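PDB 2EBF: dermonecrotic toxin, which acts as a potent mitogen and induces bone resorption as a toxin associated with severe atrophic rhinitis in pigs, its C-terminal part here having a thiol protease-like catalytic triad. Local coordinates for residues L618-G624 against A682-Q686; M646-W652 against Q664-S670; V203-I207 against F309-F314. All coordinates share one frame; numbering follows the deposited sequence.

Interaction 1 (L618-G624 against A682-Q686); sequences LVCMEAG and ASHLQ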
loop_
_atom_site.group_PDB
_atom_site.type_symbol
_atom_site.label_atom_id
_atom_site.label_comp_id
_atom_site.label_asym_id
_atom_site.label_seq_id
_atom_site.Cartn_x
_atom_site.Cartn_y
_atom_site.Cartn_z
ATOM N N LEU A 618 33.127 -17.120 -36.469
ATOM C CA LEU A 618 33.127 -16.005 -35.520
ATOM C C LEU A 618 33.372 -16.441 -34.084
ATOM O O LEU A 618 33.651 -15.608 -33.211
ATOM C CB LEU A 618 31.793 -15.259 -35.594
ATOM C CG LEU A 618 31.519 -14.524 -36.903
ATOM C CD1 LEU A 618 30.155 -13.891 -36.860
ATOM C CD2 LEU A 618 32.608 -13.487 -37.187
ATOM N N VAL A 619 33.254 -17.744 -33.843
ATOM C CA VAL A 619 33.359 -18.300 -32.500
ATOM C C VAL A 619 34.679 -17.911 -31.823
ATOM O O VAL A 619 35.751 -18.079 -32.392
ATOM C CB VAL A 619 33.172 -19.829 -32.524
ATOM C CG1 VAL A 619 33.591 -20.449 -31.206
ATOM C CG2 VAL A 619 31.723 -20.161 -32.846
ATOM N N CYS A 620 34.569 -17.375 -30.611
ATOM C CA CYS A 620 35.718 -16.944 -29.830
ATOM C C CYS A 620 35.641 -17.585 -28.445
ATOM O O CYS A 620 34.562 -17.685 -27.869
ATOM C CB CYS A 620 35.692 -15.419 -29.723
ATOM S SG CYS A 620 37.078 -14.691 -28.863
ATOM N N MET A 621 36.773 -18.031 -27.903
ATOM C CA MET A 621 36.743 -18.647 -26.570
ATOM C C MET A 621 37.906 -18.292 -25.642
ATOM O O MET A 621 38.022 -18.847 -24.545
ATOM C CB MET A 621 36.526 -20.164 -26.655
ATOM C CG MET A 621 37.549 -20.949 -27.439
ATOM S SD MET A 621 36.749 -22.366 -28.239
ATOM C CE MET A 621 36.673 -21.791 -29.931
ATOM N N GLU A 622 38.753 -17.364 -26.078
ATOM C CA GLU A 622 39.805 -16.842 -25.218
ATOM C C GLU A 622 39.329 -15.579 -24.518
ATOM O O GLU A 622 39.080 -14.550 -25.160
ATOM C CB GLU A 622 41.093 -16.579 -25.996
ATOM C CG GLU A 622 42.195 -15.970 -25.128
ATOM C CD GLU A 622 43.593 -16.328 -25.590
ATOM O OE1 GLU A 622 44.538 -16.164 -24.782
ATOM O OE2 GLU A 622 43.751 -16.774 -26.750
ATOM N N ALA A 623 39.208 -15.688 -23.195
ATOM C CA ALA A 623 38.767 -14.602 -22.325
ATOM C C ALA A 623 39.478 -13.288 -22.628
ATOM O O ALA A 623 40.703 -13.233 -22.681
ATOM C CB ALA A 623 38.965 -14.994 -20.864
ATOM N N GLY A 624 38.700 -12.239 -22.853
ATOM C CA GLY A 624 39.263 -10.917 -23.086
ATOM C C GLY A 624 39.568 -10.547 -24.523
ATOM O O GLY A 624 39.857 -9.382 -24.803
ATOM N N ALA A 682 28.305 -16.308 -29.531
ATOM C CA ALA A 682 29.398 -17.079 -30.104
ATOM C C ALA A 682 30.705 -16.957 -29.306
ATOM O O ALA A 682 31.750 -17.478 -29.719
ATOM C CB ALA A 682 29.618 -16.670 -31.558
ATOM N N SER A 683 30.642 -16.323 -28.145
ATOM C CA SER A 683 31.840 -16.191 -27.316
ATOM C C SER A 683 31.666 -16.628 -25.865
ATOM O O SER A 683 32.485 -16.293 -25.019
ATOM C CB SER A 683 32.383 -14.763 -27.405
ATOM O OG SER A 683 31.502 -13.863 -26.771
ATOM N N HIS A 684 30.620 -17.402 -25.582
ATOM C CA HIS A 684 30.326 -17.833 -24.211
ATOM C C HIS A 684 31.316 -18.872 -23.654
ATOM O O HIS A 684 31.378 -19.087 -22.438
ATOM C CB HIS A 684 28.895 -18.368 -24.121
ATOM C CG HIS A 684 28.771 -19.816 -24.475
ATOM N ND1 HIS A 684 28.969 -20.288 -25.756
ATOM C CD2 HIS A 684 28.474 -20.896 -23.718
ATOM C CE1 HIS A 684 28.794 -21.600 -25.770
ATOM N NE2 HIS A 684 28.493 -21.992 -24.546
ATOM N N LEU A 685 32.078 -19.520 -24.535
ATOM C CA LEU A 685 33.058 -20.527 -24.093
ATOM C C LEU A 685 34.295 -19.901 -23.445
ATOM O O LEU A 685 35.168 -20.616 -22.945
ATOM C CB LEU A 685 33.447 -21.492 -25.227
ATOM C CG LEU A 685 32.388 -22.505 -25.691
ATOM C CD1 LEU A 685 33.015 -23.501 -26.654
ATOM C CD2 LEU A 685 31.711 -23.240 -24.523
ATOM N N GLN A 686 34.368 -18.569 -23.436
ATOM C CA GLN A 686 35.404 -17.902 -22.650
ATOM C C GLN A 686 35.166 -18.112 -21.146
ATOM O O GLN A 686 36.063 -17.900 -20.328
ATOM C CB GLN A 686 35.599 -16.423 -23.062
ATOM C CG GLN A 686 34.531 -15.444 -22.664
ATOM C CD GLN A 686 34.628 -14.110 -23.428
ATOM O OE1 GLN A 686 33.732 -13.761 -24.207
ATOM N NE2 GLN A 686 35.715 -13.368 -23.211
HETATM O O HOH W 1 32.040 -19.631 -27.627
HETATM O O HOH W 2 37.854 -20.754 -22.590
#
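Gln686 and Ala682, at the two ends of the 682-686 segment, pack against the loop 618-624. At one end the carbonyl of Ala682 accepts the backbone N-H of Cys620, with Cys620 N 3.0 Å from Ala682 O and an almost straight bond of 165°. The same oxygen also takes a CA-H contact from Val619, whose CA lies 3.3 Å from Ala682 O. The methyl of Ala682 points toward the loop, its CB 4.2 Å from Val619 CA. At the other end Gln686 faces Ala623. Its CB is 3.7 Å from Ala623 CA, and its own CA-H meets the carbonyl of Met621. With CG set between backbone N and carbonyl carbon (chi1 73°) and the chain extended beyond, the Gln686 side chain passes alongside Ala623 and brings its amide end near Gly624. Gly624 touches the bound phosphonate, and Cys620 forms a disulfide with Cys626 of the same pocket. The contact thus lies at the edge of the phosphonate pocket in the C3 region. It is made by a loop against a short 3-10 turn, 684-686, rather than by paired strands. Met621 meets Leu685 through the first carbons of both side chains, CB to CB 3.6 Å. Beyond CB the methionine chain bends at chi2 and chi3, and CB carries the contact. A water joins the backbones beside this pair. It donates to both Met621 O and Leu685 O, at 2.7 Å each. A second water accepts from Leu685 N and lies 3.2 Å from Cys620 O. Behind the contact, helix 629-639 covers Ala682 through Val633. Ser683 and Gln686 both also touch Cys626 and His666.

Interaction 2 (M646-W652 against Q664-S670); sequences MGASITW and QMHTTAS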
loop_
_atom_site.group_PDB
_atom_site.type_symbol
_atom_site.label_atom_id
_atom_site.label_comp_id
_atom_site.label_asym_id
_atom_site.label_seq_id
_atom_site.Cartn_x
_atom_site.Cartn_y
_atom_site.Cartn_z
ATOM N N MET A 646 17.997 -6.058 -30.161
ATOM C CA MET A 646 18.830 -5.051 -29.492
ATOM C C MET A 646 20.090 -5.665 -28.906
ATOM O O MET A 646 21.118 -4.998 -28.783
ATOM C CB MET A 646 18.062 -4.419 -28.338
ATOM C CG MET A 646 16.782 -3.753 -28.740
ATOM S SD MET A 646 15.956 -3.042 -27.320
ATOM C CE MET A 646 15.444 -4.503 -26.423
ATOM N N GLY A 647 19.989 -6.939 -28.528
ATOM C CA GLY A 647 21.086 -7.631 -27.866
ATOM C C GLY A 647 20.929 -7.489 -26.362
ATOM O O GLY A 647 19.901 -7.004 -25.875
ATOM N N ALA A 648 21.954 -7.888 -25.622
ATOM C CA ALA A 648 21.924 -7.785 -24.170
ATOM C C ALA A 648 23.342 -7.794 -23.625
ATOM O O ALA A 648 24.242 -8.352 -24.238
ATOM C CB ALA A 648 21.114 -8.943 -23.565
ATOM N N SER A 649 23.524 -7.148 -22.477
ATOM C CA SER A 649 24.798 -7.138 -21.788
ATOM C C SER A 649 24.572 -7.403 -20.309
ATOM O O SER A 649 23.540 -7.039 -19.737
ATOM C CB SER A 649 25.495 -5.792 -21.987
ATOM O OG SER A 649 25.648 -5.518 -23.359
ATOM N N ILE A 650 25.535 -8.064 -19.689
ATOM C CA ILE A 650 25.470 -8.333 -18.268
ATOM C C ILE A 650 26.815 -8.004 -17.640
ATOM O O ILE A 650 27.858 -8.293 -18.219
ATOM C CB ILE A 650 25.049 -9.793 -17.989
ATOM C CG1 ILE A 650 24.936 -10.013 -16.476
ATOM C CG2 ILE A 650 26.014 -10.791 -18.678
ATOM C CD1 ILE A 650 24.249 -11.309 -16.067
ATOM N N THR A 651 26.778 -7.396 -16.460
ATOM C CA THR A 651 27.995 -7.000 -15.755
ATOM C C THR A 651 27.842 -7.324 -14.270
ATOM O O THR A 651 26.734 -7.333 -13.751
ATOM C CB THR A 651 28.324 -5.506 -15.981
ATOM O OG1 THR A 651 29.568 -5.181 -15.349
ATOM C CG2 THR A 651 27.206 -4.592 -15.451
ATOM N N TRP A 652 28.953 -7.590 -13.592
ATOM C CA TRP A 652 28.892 -8.071 -12.214
ATOM C C TRP A 652 30.200 -7.767 -11.498
ATOM O O TRP A 652 31.144 -7.256 -12.105
ATOM C CB TRP A 652 28.572 -9.584 -12.164
ATOM C CG TRP A 652 29.635 -10.473 -12.769
ATOM C CD1 TRP A 652 30.724 -11.008 -12.128
ATOM C CD2 TRP A 652 29.702 -10.929 -14.125
ATOM N NE1 TRP A 652 31.474 -11.755 -13.010
ATOM C CE2 TRP A 652 30.867 -11.729 -14.241
ATOM C CE3 TRP A 652 28.903 -10.724 -15.264
ATOM C CZ2 TRP A 652 31.249 -12.326 -15.448
ATOM C CZ3 TRP A 652 29.280 -11.329 -16.467
ATOM C CH2 TRP A 652 30.445 -12.124 -16.544
ATOM N N GLN A 664 33.213 -7.269 -14.105
ATOM C CA GLN A 664 33.402 -8.227 -15.189
ATOM C C GLN A 664 32.128 -8.159 -16.026
ATOM O O GLN A 664 31.054 -7.922 -15.481
ATOM C CB GLN A 664 33.575 -9.656 -14.635
ATOM C CG GLN A 664 34.769 -9.857 -13.672
ATOM C CD GLN A 664 36.136 -9.647 -14.330
ATOM O OE1 GLN A 664 37.017 -8.985 -13.765
ATOM N NE2 GLN A 664 36.321 -10.213 -15.516
ATOM N N MET A 665 32.242 -8.349 -17.337
ATOM C CA MET A 665 31.063 -8.222 -18.191
ATOM C C MET A 665 31.037 -9.170 -19.386
ATOM O O MET A 665 32.031 -9.843 -19.720
ATOM C CB MET A 665 30.867 -6.760 -18.641
ATOM C CG MET A 665 31.760 -6.305 -19.809
ATOM S SD MET A 665 33.548 -6.478 -19.607
ATOM C CE MET A 665 33.839 -5.374 -18.231
ATOM N N HIS A 666 29.877 -9.233 -20.024
ATOM C CA HIS A 666 29.707 -10.037 -21.221
ATOM C C HIS A 666 28.566 -9.425 -22.010
ATOM O O HIS A 666 27.751 -8.685 -21.452
ATOM C CB HIS A 666 29.384 -11.495 -20.854
ATOM C CG HIS A 666 29.331 -12.424 -22.037
ATOM N ND1 HIS A 666 30.185 -12.310 -23.115
ATOM C CD2 HIS A 666 28.560 -13.509 -22.284
ATOM C CE1 HIS A 666 29.928 -13.274 -23.982
ATOM N NE2 HIS A 666 28.935 -14.007 -23.507
ATOM N N THR A 667 28.510 -9.729 -23.303
ATOM C CA THR A 667 27.511 -9.133 -24.187
ATOM C C THR A 667 27.180 -10.107 -25.312
ATOM O O THR A 667 27.975 -11.001 -25.629
ATOM C CB THR A 667 28.022 -7.745 -24.724
ATOM O OG1 THR A 667 26.926 -6.978 -25.251
ATOM C CG2 THR A 667 29.117 -7.922 -25.782
ATOM N N THR A 668 26.003 -9.948 -25.908
ATOM C CA THR A 668 25.586 -10.826 -26.991
ATOM C C THR A 668 24.675 -10.065 -27.956
ATOM O O THR A 668 23.903 -9.190 -27.542
ATOM C CB THR A 668 24.852 -12.096 -26.434
ATOM O OG1 THR A 668 24.578 -13.027 -27.497
ATOM C CG2 THR A 668 23.531 -11.718 -25.763
ATOM N N ALA A 669 24.801 -10.389 -29.241
ATOM C CA ALA A 669 23.777 -10.079 -30.228
ATOM C C ALA A 669 22.572 -10.987 -30.008
ATOM O O ALA A 669 22.639 -11.958 -29.243
ATOM C CB ALA A 669 24.328 -10.277 -31.629
ATOM N N SER A 670 21.470 -10.677 -30.682
ATOM C CA SER A 670 20.277 -11.500 -30.592
ATOM C C SER A 670 19.501 -11.416 -31.901
ATOM O O SER A 670 19.741 -10.523 -32.729
ATOM C CB SER A 670 19.398 -11.038 -29.420
ATOM O OG SER A 670 18.953 -9.711 -29.625
#
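Trp652 and Gln664 pair at one end of the two segments, which run antiparallel. Trp652 N donates to Gln664 O at 2.8 Å, and Gln664 N returns a bond to Trp652 O at 2.9 Å. Ile650 with His666 and Ala648 with Thr668 repeat this double bond, so six backbone bonds join the segments. The intervening pairs, Ser649-Thr667 and Thr651-Met665, are non-hydrogen-bonded. Ser649 and Thr651 turn their backbones to Glu720 and Phe718. Thr667 OG1 lies 2.7 Å from Ser649 OG and near Ala648 O, either of which may take its proton. Ser649 OG bonds Val722 O, Thr667 OG1 bonds Lys724 N and Thr651 OG1 bonds Phe732 O. Trp652 has CG between its backbone N and carbonyl carbon (chi1 65°), which swings the indole across the neighbouring strand. Gln664 CB then lies over the Trp652 five-membered ring, 3.7 Å from its centroid, in a CH-pi contact. His666 NE2 bonds Asp681 OD2, consistent with the histidine-aspartate half of the thiol protease-like triad. The pair lies centrally in a six-stranded antiparallel sheet, with strand 717-720 beside 643-656 and strand 676-681 beside 660-673. Helix 701-711 packs on the Ala648, Ile650, His666 and Thr668 face, and helix 629-639 on Thr667 and Ala669.

Interaction 3 (V203-I207 against F309-F314); sequences VKYVI and FATRNF. With GLC (alpha-D-glucopyranose), chain B.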
loop_
_atom_site.group_PDB
_atom_site.type_symbol
_atom_site.label_atom_id
_atom_site.label_comp_id
_atom_site.label_asym_id
_atom_site.label_seq_id
_atom_site.Cartn_x
_atom_site.Cartn_y
_atom_site.Cartn_z
ATOM N N VAL A 203 -10.126 -3.394 22.510
ATOM C CA VAL A 203 -10.057 -1.972 22.850
ATOM C C VAL A 203 -9.274 -1.178 21.802
ATOM O O VAL A 203 -8.190 -1.585 21.372
ATOM C CB VAL A 203 -9.435 -1.744 24.252
ATOM C CG1 VAL A 203 -9.392 -0.260 24.587
ATOM C CG2 VAL A 203 -10.225 -2.487 25.318
ATOM N N LYS A 204 -9.838 -0.040 21.409
ATOM C CA LYS A 204 -9.192 0.874 20.480
ATOM C C LYS A 204 -8.651 2.105 21.209
ATOM O O LYS A 204 -7.527 2.538 20.947
ATOM C CB LYS A 204 -10.166 1.284 19.370
ATOM C CG LYS A 204 -10.677 0.120 18.537
ATOM C CD LYS A 204 -11.716 0.574 17.523
ATOM C CE LYS A 204 -12.404 -0.611 16.851
ATOM N NZ LYS A 204 -11.513 -1.323 15.887
ATOM N N TYR A 205 -9.449 2.651 22.128
ATOM C CA TYR A 205 -9.086 3.868 22.851
ATOM C C TYR A 205 -9.264 3.722 24.361
ATOM O O TYR A 205 -10.171 3.031 24.833
ATOM C CB TYR A 205 -9.875 5.076 22.333
ATOM C CG TYR A 205 -10.113 5.063 20.829
ATOM C CD1 TYR A 205 -11.324 4.611 20.306
ATOM C CD2 TYR A 205 -9.123 5.487 19.934
ATOM C CE1 TYR A 205 -11.555 4.580 18.932
ATOM C CE2 TYR A 205 -9.344 5.465 18.545
ATOM C CZ TYR A 205 -10.569 5.008 18.054
ATOM O OH TYR A 205 -10.824 4.974 16.693
ATOM N N VAL A 206 -8.373 4.361 25.110
ATOM C CA VAL A 206 -8.483 4.400 26.563
ATOM C C VAL A 206 -8.284 5.820 27.048
ATOM O O VAL A 206 -7.325 6.490 26.660
ATOM C CB VAL A 206 -7.473 3.456 27.269
ATOM C CG1 VAL A 206 -7.573 3.583 28.795
ATOM C CG2 VAL A 206 -7.704 2.019 26.865
ATOM N N ILE A 207 -9.216 6.282 27.877
ATOM C CA ILE A 207 -8.998 7.476 28.671
ATOM C C ILE A 207 -8.580 6.965 30.051
ATOM O O ILE A 207 -9.385 6.381 30.786
ATOM C CB ILE A 207 -10.259 8.386 28.737
ATOM C CG1 ILE A 207 -10.494 9.104 27.400
ATOM C CG2 ILE A 207 -10.100 9.441 29.824
ATOM C CD1 ILE A 207 -10.947 8.217 26.246
ATOM N N PHE A 309 -6.044 9.361 22.382
ATOM C CA PHE A 309 -6.779 8.294 23.076
ATOM C C PHE A 309 -6.449 6.849 22.699
ATOM O O PHE A 309 -6.756 5.929 23.465
ATOM C CB PHE A 309 -8.286 8.485 22.897
ATOM C CG PHE A 309 -8.795 9.839 23.306
ATOM C CD1 PHE A 309 -9.640 10.553 22.456
ATOM C CD2 PHE A 309 -8.457 10.393 24.538
ATOM C CE1 PHE A 309 -10.140 11.799 22.820
ATOM C CE2 PHE A 309 -8.946 11.643 24.915
ATOM C CZ PHE A 309 -9.792 12.348 24.057
ATOM N N ALA A 310 -5.856 6.635 21.525
ATOM C CA ALA A 310 -5.598 5.274 21.068
ATOM C C ALA A 310 -4.678 4.536 22.034
ATOM O O ALA A 310 -3.784 5.139 22.634
ATOM C CB ALA A 310 -5.012 5.275 19.647
ATOM N N THR A 311 -4.911 3.237 22.210
ATOM C CA THR A 311 -3.897 2.396 22.819
ATOM C C THR A 311 -2.720 2.370 21.858
ATOM O O THR A 311 -2.918 2.492 20.648
ATOM C CB THR A 311 -4.390 0.956 23.035
ATOM O OG1 THR A 311 -3.372 0.199 23.701
ATOM C CG2 THR A 311 -4.699 0.292 21.734
ATOM N N ARG A 312 -1.506 2.214 22.376
ATOM C CA ARG A 312 -0.335 2.170 21.493
ATOM C C ARG A 312 -0.464 1.035 20.488
ATOM O O ARG A 312 -0.029 1.151 19.345
ATOM C CB ARG A 312 0.973 2.052 22.279
ATOM C CG ARG A 312 2.214 1.867 21.384
ATOM C CD ARG A 312 2.287 2.897 20.247
ATOM N NE ARG A 312 3.088 4.034 20.644
ATOM C CZ ARG A 312 4.233 4.415 20.078
ATOM N NH1 ARG A 312 4.733 3.800 19.010
ATOM N NH2 ARG A 312 4.862 5.459 20.585
ATOM N N ASN A 313 -1.088 -0.054 20.918
ATOM C CA ASN A 313 -1.287 -1.211 20.066
ATOM C C ASN A 313 -2.194 -0.943 18.872
ATOM O O ASN A 313 -1.888 -1.350 17.749
ATOM C CB ASN A 313 -1.859 -2.352 20.892
ATOM C CG ASN A 313 -0.976 -3.564 20.871
ATOM O OD1 ASN A 313 -1.256 -4.542 20.157
ATOM N ND2 ASN A 313 0.125 -3.509 21.627
ATOM N N PHE A 314 -3.322 -0.276 19.127
ATOM C CA PHE A 314 -4.266 0.096 18.080
ATOM C C PHE A 314 -3.626 1.137 17.166
ATOM O O PHE A 314 -3.761 1.070 15.946
ATOM C CB PHE A 314 -5.563 0.645 18.691
ATOM C CG PHE A 314 -6.565 1.120 17.678
ATOM C CD1 PHE A 314 -7.250 0.215 16.880
ATOM C CD2 PHE A 314 -6.830 2.475 17.527
ATOM C CE1 PHE A 314 -8.190 0.655 15.937
ATOM C CE2 PHE A 314 -7.761 2.924 16.586
ATOM C CZ PHE A 314 -8.439 2.011 15.795
HETATM C C1 GLC B . 2.692 7.661 26.020
HETATM C C2 GLC B . 2.584 6.757 27.253
HETATM C C3 GLC B . 3.951 6.154 27.591
HETATM C C4 GLC B . 4.549 5.437 26.375
HETATM C C5 GLC B . 4.553 6.332 25.122
HETATM C C6 GLC B . 4.945 5.558 23.858
HETATM O O1 GLC B . 3.492 8.803 26.338
HETATM O O2 GLC B . 2.064 7.478 28.384
HETATM O O3 GLC B . 3.808 5.225 28.670
HETATM O O4 GLC B . 5.866 4.975 26.688
HETATM O O5 GLC B . 3.269 6.944 24.910
HETATM O O6 GLC B . 3.945 4.592 23.486
#
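Two backbone hydrogen bonds flank a single bridge between Tyr205 and Ala310. Thr311 N donates to Lys204 O at 3.0 Å, and Val206 N donates to Phe309 O at 2.8 Å, with angles of 162° and 157°. The short strand 205-207 thus grips the link where helix 305-309 ends and helix 312-333 begins, with Thr311 at the N-cap position. On the strand's other edge, Lys204 and Tyr205 both face Ile263, a classic beta bulge.

The side chains close over this backbone join. Lys204 lays its aliphatic chain across one face of the Phe314 ring. Its CB stands 3.8 Å from the Phe314 centroid, almost exactly on the ring normal, and its CG is 3.6 Å from Phe314 CE1. Phe314 has CG anti to the backbone N (chi1 177°), which sends the ring back from the helix to the lysine. CE2 of the same ring lies 3.6 Å from Tyr205 CE2, with the two planes steeply inclined. Tyr205 also packs at its base on Phe309, CB to CB 3.8 Å. Phe309 in turn receives Ile207, whose CD1 lies 3.7 Å from Phe309 CD2 and off the centre of the ring. The phenol oxygen of Tyr205 bonds the backbone N of Tyr267.

Arg312 turns away from the strand to the glycan pocket. Its NE is 3.0 Å from O6 of the glucose. Its guanidinium is also engaged by a salt bridge to Glu100 and a cation-pi contact with Phe188.

Within the C2 region, strand 205-207 is an outermost strand of a three-stranded antiparallel sheet, next to 260-263. Phe305 of helix 305-309 meets the Tyr205 and Phe309 rings edge-to-face, and helix 288-300 backs Ile207 and Phe309.

In the fold
From the N terminus, interaction 3 comes first. It closes a loop of about 100 residues, more helix than strand, in the C2 region, joining an edge strand to the start of helix 312-333. Interaction 1 opens much later, at 618-624 in the C3 region. Before it closes at 682-686, the chain makes the whole hairpin of interaction 2, so the shorter loop lies within the longer one. The two touch where Ser683 OG approaches His666 CE1, at 3.3 Å. Segment 682-686, which packs on the loop reaching the phosphonate, thus also packs on a central strand of the C3 sheet. Interaction 3 stands apart, its nearest atoms about 41 Å from those of interaction 2.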